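Local coordinates for protein flavin-dependent monooxygenase, oxygenase subunit HsaA (Rhodococcus sp., PDB 2RFQ) that hydroxylates the phenolic ring of the secosteroid 3-HSA to the catechol 3,4-DHSA during cholesterol breakdown, using reduced FMN and molecular oxygen, at residues 24-29 against 37-42; 43-48 against 113-118; 302-307 against 312-317. One frame throughout, in Å; residues are numbered along the deposited sequence. Where two conformers were deposited one is given.

Interaction 1: residues 24-29 against 37-42; sequences RERAQE and PDDSMK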
loop_
_atom_site.group_PDB
_atom_site.type_symbol
_atom_site.label_atom_id
_atom_site.label_comp_id
_atom_site.label_asym_id
_atom_site.label_seq_id
_atom_site.Cartn_x
_atom_site.Cartn_y
_atom_site.Cartn_z
ATOM N N ARG A 24 23.254 -23.259 3.029
ATOM C CA ARG A 24 23.211 -22.294 1.924
ATOM C C ARG A 24 23.799 -22.902 0.668
ATOM O O ARG A 24 23.229 -22.768 -0.401
ATOM C CB ARG A 24 24.007 -21.036 2.248
ATOM C CG ARG A 24 23.426 -20.189 3.321
ATOM C CD ARG A 24 24.082 -18.792 3.369
ATOM N NE ARG A 24 23.767 -18.244 4.678
ATOM C CZ ARG A 24 24.583 -18.288 5.727
ATOM N NH1 ARG A 24 24.160 -17.817 6.894
ATOM N NH2 ARG A 24 25.823 -18.776 5.607
ATOM N N GLU A 25 24.953 -23.560 0.796
ATOM C CA GLU A 25 25.624 -24.148 -0.364
ATOM C C GLU A 25 24.758 -25.192 -1.052
ATOM O O GLU A 25 24.828 -25.353 -2.270
ATOM C CB GLU A 25 26.960 -24.756 0.044
ATOM C CG GLU A 25 27.987 -23.723 0.429
ATOM C CD GLU A 25 29.260 -24.321 0.976
ATOM O OE1 GLU A 25 29.256 -25.508 1.361
ATOM O OE2 GLU A 25 30.271 -23.592 1.028
ATOM N N ARG A 26 23.922 -25.881 -0.271
ATOM C CA ARG A 26 23.102 -26.952 -0.801
ATOM C C ARG A 26 21.737 -26.488 -1.285
ATOM O O ARG A 26 20.954 -27.312 -1.774
ATOM C CB ARG A 26 22.865 -28.019 0.273
ATOM C CG ARG A 26 24.127 -28.707 0.743
ATOM C CD ARG A 26 23.718 -29.833 1.638
ATOM N NE ARG A 26 24.858 -30.715 1.874
ATOM C CZ ARG A 26 25.043 -31.420 2.988
ATOM N NH1 ARG A 26 24.153 -31.382 3.968
ATOM N NH2 ARG A 26 26.122 -32.184 3.104
ATOM N N ALA A 27 21.425 -25.199 -1.114
ATOM C CA ALA A 27 20.051 -24.742 -1.434
ATOM C C ALA A 27 19.598 -25.069 -2.874
ATOM O O ALA A 27 18.447 -25.487 -3.060
ATOM C CB ALA A 27 19.876 -23.271 -1.112
ATOM N N GLN A 28 20.467 -24.895 -3.890
ATOM C CA GLN A 28 19.999 -25.203 -5.263
ATOM C C GLN A 28 19.793 -26.691 -5.429
ATOM O O GLN A 28 18.815 -27.130 -6.017
ATOM C CB GLN A 28 20.895 -24.660 -6.403
ATOM C CG GLN A 28 20.183 -24.822 -7.789
ATOM C CD GLN A 28 18.786 -24.123 -7.860
ATOM O OE1 GLN A 28 18.639 -22.993 -7.441
ATOM N NE2 GLN A 28 17.791 -24.804 -8.416
ATOM N N GLU A 29 20.726 -27.486 -4.903
ATOM C CA GLU A 29 20.583 -28.925 -4.994
ATOM C C GLU A 29 19.284 -29.398 -4.321
ATOM O O GLU A 29 18.562 -30.261 -4.844
ATOM C CB GLU A 29 21.797 -29.634 -4.378
ATOM C CG GLU A 29 21.765 -31.141 -4.601
ATOM C CD GLU A 29 23.107 -31.816 -4.356
ATOM O OE1 GLU A 29 24.139 -31.244 -4.761
ATOM O OE2 GLU A 29 23.098 -32.949 -3.838
ATOM N N PRO A 37 18.170 -32.895 1.596
ATOM C CA PRO A 37 19.200 -33.940 1.619
ATOM C C PRO A 37 19.246 -34.699 2.955
ATOM O O PRO A 37 19.065 -34.118 4.053
ATOM C CB PRO A 37 20.487 -33.162 1.367
ATOM C CG PRO A 37 20.039 -32.038 0.484
ATOM C CD PRO A 37 18.734 -31.596 1.182
ATOM N N ASP A 38 19.463 -36.004 2.853
ATOM C CA ASP A 38 19.571 -36.861 4.039
ATOM C C ASP A 38 20.644 -36.305 4.966
ATOM O O ASP A 38 20.458 -36.285 6.191
ATOM C CB ASP A 38 19.953 -38.293 3.666
ATOM C CG ASP A 38 18.913 -38.989 2.797
ATOM O OD1 ASP A 38 17.754 -38.540 2.724
ATOM O OD2 ASP A 38 19.283 -40.045 2.219
ATOM N N ASP A 39 21.750 -35.833 4.378
ATOM C CA ASP A 39 22.880 -35.425 5.199
ATOM C C ASP A 39 22.572 -34.126 5.940
ATOM O O ASP A 39 23.053 -33.924 7.062
ATOM C CB ASP A 39 24.156 -35.278 4.367
ATOM C CG ASP A 39 25.366 -35.175 5.236
ATOM O OD1 ASP A 39 25.637 -36.152 5.954
ATOM O OD2 ASP A 39 25.999 -34.102 5.244
ATOM N N SER A 40 21.736 -33.269 5.351
ATOM C CA SER A 40 21.258 -32.077 6.084
ATOM C C SER A 40 20.387 -32.463 7.275
ATOM O O SER A 40 20.524 -31.925 8.381
ATOM C CB SER A 40 20.485 -31.118 5.145
ATOM O OG SER A 40 21.367 -30.505 4.180
HETATM N N MSE A 41 19.473 -33.392 7.058
HETATM C CA MSE A 41 18.594 -33.827 8.162
HETATM C C MSE A 41 19.439 -34.480 9.272
HETATM O O MSE A 41 19.179 -34.257 10.466
HETATM C CB MSE A 41 17.486 -34.760 7.656
HETATM C CG MSE A 41 16.507 -34.100 6.678
HETATM SE SE MSE A 41 15.485 -32.643 7.549
HETATM C CE MSE A 41 14.231 -33.715 8.589
ATOM N N LYS A 42 20.454 -35.265 8.890
ATOM C CA LYS A 42 21.353 -35.873 9.873
ATOM C C LYS A 42 22.104 -34.801 10.667
ATOM O O LYS A 42 22.171 -34.869 11.897
ATOM C CB LYS A 42 22.321 -36.821 9.164
ATOM C CG LYS A 42 23.310 -37.507 10.080
ATOM C CD LYS A 42 24.114 -38.551 9.287
ATOM C CE LYS A 42 25.194 -39.231 10.158
ATOM N NZ LYS A 42 26.379 -38.355 10.367
HETATM O O HOH W 1 25.064 -31.744 6.529
#
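Asp39 OD2 is gripped twice, by the guanidinium of Arg26 and by water 1. Arg26 NH2 reaches it at 2.9 Å in a salt bridge that is also a hydrogen bond, with an N-H...O angle of 158°. The nitrogen comes to the anti side of the carboxylate, and the two flat groups stand 73° apart, so a single oxygen and not the pair makes the bridge. Water 1 closes the corner: it accepts from Arg26 NH1 at 2.7 Å and donates to Asp39 OD2 at 2.8 Å. NH1 also donates to Ser40 OG at 2.9 Å. Both protein partners lie at the guanidinium edge, close to its plane, and so fix its rotation. The Arg26 chain gets there by running extended from CG to NE, its CG anti to the carbonyl carbon (chi1 -63°). On the way CD passes the ring of Pro37, 4.4 Å from its CG. Pro37 is the N-cap residue of helix 38-47, and through Asp39 and Ser40 Arg26 takes hold of the first turn of that helix. Both segments lie in the N-terminal acyl-CoA dehydrogenase-like region. A cation bound beside the carboxylate of Asp39 would probably favour its ionised form, while the serine hydroxyl and the water take NH1 in a partly exposed polar link.

Interaction 2: residues 43-48 against 113-118; sequences ALQETG and DVRISS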
loop_
_atom_site.group_PDB
_atom_site.type_symbol
_atom_site.label_atom_id
_atom_site.label_comp_id
_atom_site.label_asym_id
_atom_site.label_seq_id
_atom_site.Cartn_x
_atom_site.Cartn_y
_atom_site.Cartn_z
ATOM N N ALA A 43 22.623 -33.793 9.966
ATOM C CA ALA A 43 23.373 -32.725 10.637
ATOM C C ALA A 43 22.444 -31.956 11.567
ATOM O O ALA A 43 22.836 -31.603 12.691
ATOM C CB ALA A 43 23.987 -31.800 9.633
ATOM N N LEU A 44 21.224 -31.688 11.099
ATOM C CA LEU A 44 20.231 -30.996 11.942
ATOM C C LEU A 44 19.942 -31.806 13.219
ATOM O O LEU A 44 19.926 -31.249 14.336
ATOM C CB LEU A 44 18.949 -30.720 11.160
ATOM C CG LEU A 44 19.104 -29.572 10.149
ATOM C CD1 LEU A 44 17.943 -29.640 9.167
ATOM C CD2 LEU A 44 19.197 -28.205 10.861
ATOM N N GLN A 45 19.775 -33.118 13.054
ATOM C CA GLN A 45 19.552 -34.016 14.189
ATOM C C GLN A 45 20.732 -33.895 15.175
ATOM O O GLN A 45 20.537 -33.742 16.384
ATOM C CB GLN A 45 19.389 -35.466 13.718
ATOM C CG GLN A 45 19.279 -36.480 14.861
ATOM C CD GLN A 45 19.143 -37.918 14.382
ATOM O OE1 GLN A 45 18.373 -38.220 13.478
ATOM N NE2 GLN A 45 19.901 -38.814 14.990
ATOM N N GLU A 46 21.950 -33.931 14.639
ATOM C CA GLU A 46 23.143 -33.868 15.487
ATOM C C GLU A 46 23.307 -32.541 16.237
ATOM O O GLU A 46 23.971 -32.500 17.270
ATOM C CB GLU A 46 24.393 -34.235 14.688
ATOM C CG GLU A 46 24.383 -35.690 14.240
ATOM C CD GLU A 46 25.432 -35.999 13.179
ATOM O OE1 GLU A 46 26.123 -35.064 12.704
ATOM O OE2 GLU A 46 25.550 -37.191 12.815
ATOM N N THR A 47 22.674 -31.470 15.758
ATOM C CA THR A 47 22.722 -30.204 16.520
ATOM C C THR A 47 21.882 -30.281 17.796
ATOM O O THR A 47 22.078 -29.483 18.695
ATOM C CB THR A 47 22.196 -28.995 15.734
ATOM O OG1 THR A 47 20.762 -29.108 15.533
ATOM C CG2 THR A 47 22.947 -28.850 14.407
ATOM N N GLY A 48 20.938 -31.219 17.840
ATOM C CA GLY A 48 19.941 -31.274 18.910
ATOM C C GLY A 48 18.635 -30.570 18.574
ATOM O O GLY A 48 17.696 -30.552 19.374
ATOM N N ASP A 113 15.370 -40.451 18.508
ATOM C CA ASP A 113 15.580 -39.562 17.343
ATOM C C ASP A 113 14.565 -39.778 16.219
ATOM O O ASP A 113 14.651 -39.147 15.180
ATOM C CB ASP A 113 17.003 -39.727 16.783
ATOM C CG ASP A 113 18.059 -39.215 17.730
ATOM O OD1 ASP A 113 18.023 -38.016 18.089
ATOM O OD2 ASP A 113 18.919 -40.023 18.130
ATOM N N VAL A 114 13.615 -40.687 16.407
ATOM C CA VAL A 114 12.608 -40.915 15.365
ATOM C C VAL A 114 11.812 -39.619 15.089
ATOM O O VAL A 114 11.510 -38.868 16.016
ATOM C CB VAL A 114 11.687 -42.086 15.764
ATOM C CG1 VAL A 114 10.409 -42.116 14.917
ATOM C CG2 VAL A 114 12.470 -43.409 15.653
ATOM N N ARG A 115 11.492 -39.384 13.814
ATOM C CA ARG A 115 10.761 -38.197 13.363
ATOM C C ARG A 115 9.367 -38.571 12.854
ATOM O O ARG A 115 9.108 -39.714 12.432
ATOM C CB ARG A 115 11.530 -37.486 12.252
ATOM C CG ARG A 115 12.785 -36.776 12.748
ATOM C CD ARG A 115 13.485 -36.067 11.602
ATOM N NE ARG A 115 14.286 -36.954 10.761
ATOM C CZ ARG A 115 15.544 -37.316 11.043
ATOM N NH1 ARG A 115 16.139 -36.915 12.180
ATOM N NH2 ARG A 115 16.201 -38.117 10.206
ATOM N N ILE A 116 8.501 -37.573 12.882
ATOM C CA ILE A 116 7.086 -37.735 12.531
ATOM C C ILE A 116 6.774 -36.630 11.528
ATOM O O ILE A 116 7.232 -35.497 11.717
ATOM C CB ILE A 116 6.214 -37.502 13.818
ATOM C CG1 ILE A 116 6.552 -38.524 14.911
ATOM C CG2 ILE A 116 4.720 -37.584 13.535
ATOM C CD1 ILE A 116 7.425 -37.942 16.000
ATOM N N SER A 117 6.033 -36.947 10.460
ATOM C CA SER A 117 5.574 -35.888 9.537
ATOM C C SER A 117 4.090 -35.680 9.771
ATOM O O SER A 117 3.493 -36.398 10.588
ATOM C CB SER A 117 5.898 -36.210 8.067
ATOM O OG SER A 117 5.074 -37.241 7.544
ATOM N N SER A 118 3.485 -34.701 9.104
ATOM C CA SER A 118 2.051 -34.502 9.338
ATOM C C SER A 118 1.312 -34.052 8.116
ATOM O O SER A 118 1.916 -33.634 7.125
ATOM C CB SER A 118 1.832 -33.433 10.412
ATOM O OG SER A 118 2.250 -32.166 9.898
HETATM O O HOH W 2 18.965 -38.388 10.260
HETATM O O HOH W 3 16.249 -40.683 12.921
#
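Gln45 OE1 takes the direct bond of this contact, from Arg115 NH1 at 2.9 Å. The donor lies in the carbonyl plane on a lone pair, with a C=O...N angle of 135°, while the oxygen stands 18° out of the guanidinium plane, near its edge. Two waters add longer bonds to the same oxygen. Water 2 donates to Gln45 OE1 and accepts from Arg115 NH2 at 2.8 Å, bridging the two side chains a second time; water 3 donates to Gln45 OE1 and to the backbone O of Asp113. The other half of the amide meets Asp113 by its flat side: amide and carboxylate planes are only 11° apart and stacked, with Gln45 NE2 3.3 Å from Asp113 CG. NE2 therefore lies against the carboxylate face.

The torsions set this up. Gln45 leaves its helix with CG opposite the backbone N and stays extended through CD, which carries the amide across to residues 113-115, leading toward strand 116-119. Arg115 instead bends at chi3, bringing its NH1 round to the amide oxygen. In the second shell, NE of Arg115 donates to His147 O, which helps to place the guanidinium, and Ile89 of helix 80-96 packs on its side chain. Behind Gln45 the helix ends in a Schellman motif at Gly48, where positive phi calls for glycine, and Thr47 OG1 bonds back to Leu44 O.

The contact thus joins the end of helix 38-47 to the lead-in of the strand that holds Ser118, an FMN-binding residue by similarity. The arginine on OE1 and the carboxylate close to NE2 would probably favour this way round of the Gln45 amide over the flipped one.

Interaction 3: residues 302-307 against 312-317; sequences ADEYAL and EEVPFE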
loop_
_atom_site.group_PDB
_atom_site.type_symbol
_atom_site.label_atom_id
_atom_site.label_comp_id
_atom_site.label_asym_id
_atom_site.label_seq_id
_atom_site.Cartn_x
_atom_site.Cartn_y
_atom_site.Cartn_z
ATOM N N ALA A 302 6.325 -15.377 23.674
ATOM C CA ALA A 302 6.963 -15.121 24.986
ATOM C C ALA A 302 5.933 -14.759 26.090
ATOM O O ALA A 302 6.030 -15.225 27.245
ATOM C CB ALA A 302 8.033 -14.021 24.842
ATOM N N ASP A 303 4.960 -13.929 25.738
ATOM C CA ASP A 303 3.930 -13.509 26.688
ATOM C C ASP A 303 3.069 -14.681 27.115
ATOM O O ASP A 303 2.786 -14.858 28.311
ATOM C CB ASP A 303 3.078 -12.395 26.082
ATOM C CG ASP A 303 3.826 -11.064 25.989
ATOM O OD1 ASP A 303 4.995 -10.969 26.418
ATOM O OD2 ASP A 303 3.204 -10.097 25.523
ATOM N N GLU A 304 2.656 -15.515 26.157
ATOM C CA GLU A 304 1.876 -16.703 26.527
ATOM C C GLU A 304 2.688 -17.587 27.475
ATOM O O GLU A 304 2.190 -18.038 28.514
ATOM C CB GLU A 304 1.453 -17.504 25.293
ATOM C CG GLU A 304 0.572 -16.719 24.292
ATOM C CD GLU A 304 0.078 -17.560 23.146
ATOM O OE1 GLU A 304 0.495 -18.730 23.021
ATOM O OE2 GLU A 304 -0.738 -17.035 22.343
ATOM N N TYR A 305 3.949 -17.824 27.118
ATOM C CA TYR A 305 4.799 -18.761 27.870
ATOM C C TYR A 305 5.064 -18.240 29.275
ATOM O O TYR A 305 5.046 -19.003 30.246
ATOM C CB TYR A 305 6.120 -18.972 27.124
ATOM C CG TYR A 305 6.995 -20.046 27.714
ATOM C CD1 TYR A 305 6.548 -21.381 27.811
ATOM C CD2 TYR A 305 8.285 -19.736 28.170
ATOM C CE1 TYR A 305 7.368 -22.383 28.350
ATOM C CE2 TYR A 305 9.108 -20.722 28.695
ATOM C CZ TYR A 305 8.653 -22.034 28.785
ATOM O OH TYR A 305 9.480 -22.994 29.317
ATOM N N ALA A 306 5.302 -16.933 29.383
ATOM C CA ALA A 306 5.534 -16.327 30.717
ATOM C C ALA A 306 4.343 -16.552 31.642
ATOM O O ALA A 306 4.515 -16.813 32.843
ATOM C CB ALA A 306 5.829 -14.840 30.592
ATOM N N LEU A 307 3.129 -16.437 31.092
ATOM C CA LEU A 307 1.940 -16.648 31.908
ATOM C C LEU A 307 1.892 -18.093 32.389
ATOM O O LEU A 307 1.618 -18.352 33.546
ATOM C CB LEU A 307 0.672 -16.262 31.134
ATOM C CG LEU A 307 0.512 -14.769 30.880
ATOM C CD1 LEU A 307 -0.526 -14.557 29.781
ATOM C CD2 LEU A 307 0.052 -14.102 32.179
ATOM N N GLU A 312 -0.464 -19.419 35.370
ATOM C CA GLU A 312 -1.683 -18.758 34.914
ATOM C C GLU A 312 -2.172 -19.328 33.605
ATOM O O GLU A 312 -1.399 -19.931 32.860
ATOM C CB GLU A 312 -1.422 -17.267 34.704
ATOM C CG GLU A 312 -1.089 -16.555 35.996
ATOM C CD GLU A 312 -0.878 -15.078 35.818
ATOM O OE1 GLU A 312 -1.561 -14.462 34.971
ATOM O OE2 GLU A 312 -0.025 -14.527 36.540
ATOM N N GLU A 313 -3.463 -19.128 33.342
ATOM C CA GLU A 313 -4.033 -19.424 32.030
ATOM C C GLU A 313 -3.567 -18.386 31.005
ATOM O O GLU A 313 -3.201 -17.269 31.357
ATOM C CB GLU A 313 -5.573 -19.482 32.098
ATOM C CG GLU A 313 -6.307 -18.132 32.195
ATOM C CD GLU A 313 -7.643 -18.110 31.439
ATOM O OE1 GLU A 313 -7.989 -17.038 30.880
ATOM O OE2 GLU A 313 -8.348 -19.153 31.393
ATOM N N VAL A 314 -3.584 -18.767 29.733
ATOM C CA VAL A 314 -3.346 -17.820 28.650
ATOM C C VAL A 314 -4.715 -17.232 28.306
ATOM O O VAL A 314 -5.628 -17.985 27.956
ATOM C CB VAL A 314 -2.773 -18.514 27.383
ATOM C CG1 VAL A 314 -2.705 -17.519 26.237
ATOM C CG2 VAL A 314 -1.378 -19.116 27.658
ATOM N N PRO A 315 -4.882 -15.907 28.465
ATOM C CA PRO A 315 -6.225 -15.402 28.178
ATOM C C PRO A 315 -6.554 -15.420 26.708
ATOM O O PRO A 315 -5.663 -15.277 25.863
ATOM C CB PRO A 315 -6.207 -13.965 28.720
ATOM C CG PRO A 315 -4.804 -13.584 28.809
ATOM C CD PRO A 315 -3.977 -14.855 28.952
ATOM N N PHE A 316 -7.845 -15.563 26.417
ATOM C CA PHE A 316 -8.300 -15.604 25.051
ATOM C C PHE A 316 -7.894 -14.373 24.250
ATOM O O PHE A 316 -7.529 -14.511 23.066
ATOM C CB PHE A 316 -9.806 -15.822 24.998
ATOM C CG PHE A 316 -10.290 -16.303 23.664
ATOM C CD1 PHE A 316 -9.874 -17.539 23.158
ATOM C CD2 PHE A 316 -11.150 -15.517 22.899
ATOM C CE1 PHE A 316 -10.315 -17.984 21.914
ATOM C CE2 PHE A 316 -11.602 -15.959 21.666
ATOM C CZ PHE A 316 -11.180 -17.191 21.169
ATOM N N GLU A 317 -7.924 -13.184 24.877
ATOM C CA GLU A 317 -7.541 -11.960 24.164
ATOM C C GLU A 317 -6.117 -12.058 23.627
ATOM O O GLU A 317 -5.836 -11.579 22.515
ATOM C CB GLU A 317 -7.741 -10.678 24.999
ATOM C CG GLU A 317 -6.766 -10.460 26.182
ATOM C CD GLU A 317 -5.399 -9.789 25.827
ATOM O OE1 GLU A 317 -4.442 -10.023 26.609
ATOM O OE2 GLU A 317 -5.266 -9.036 24.817
#
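Glu312 opens the contact with its backbone: its N donates to Leu307 O at 3.0 Å, a bond that closes the turn between helix 277-309 and the next helix. The Glu312 side chain runs extended past the same residue, its OE1 lying 3.2 Å from Leu307 CD2, a carboxylate oxygen against a methyl group. At Glu313 it is the main chain that touches, its O 4.0 Å from Leu307 CB. Val314 then turns two methyls to Glu304. CG1, opposite the backbone N (chi1 173°), rests 3.9 Å from Glu304 CG, and CG2 lies near Glu304 O; the Glu304 carboxylate passes on to Thr235, to which its OE2 is hydrogen-bonded. Pro315 follows as the N-cap of helix 316-344, its ring CD meeting the Leu307 CD1 methyl at 3.6 Å. Leu307 thus spreads its two methyls between Glu312 and Pro315, and an alanine here is likely to open a gap beside the proline ring and leave the Glu312 carboxylate without the methyl it lies against. The contact is packing plus one backbone bond in a tight helix-to-helix connection of the C-terminal acyl-CoA dehydrogenase-like region, away from the annotated sites. Leu318 of helix 316-344 packs on both Leu307 and Glu304, while Tyr305 and Ala302 face helix 65-76 and Asp303 touches Arg295 of a second subunit.

How the interactions relate
From the N terminus, interaction 1 closes a seven-residue stretch made of the rest of helix 27-33 and the turn into helix 38-47. The same helix runs straight on into interaction 2, which closes a much longer loop of 64 residues, mostly helical, and brings the chain to strand 116-119 at the start of the sheet region. These two touch, Met41 CE packing on Arg115 CD at 3.9 Å, with centres 14 Å apart. Interaction 3 comes far later and closes the short connection 310-315 between helices 277-309 and 316-344; its centre is about 37 Å from that of interaction 1, across the chain's centre. All three follow in series, with no nesting or crossing.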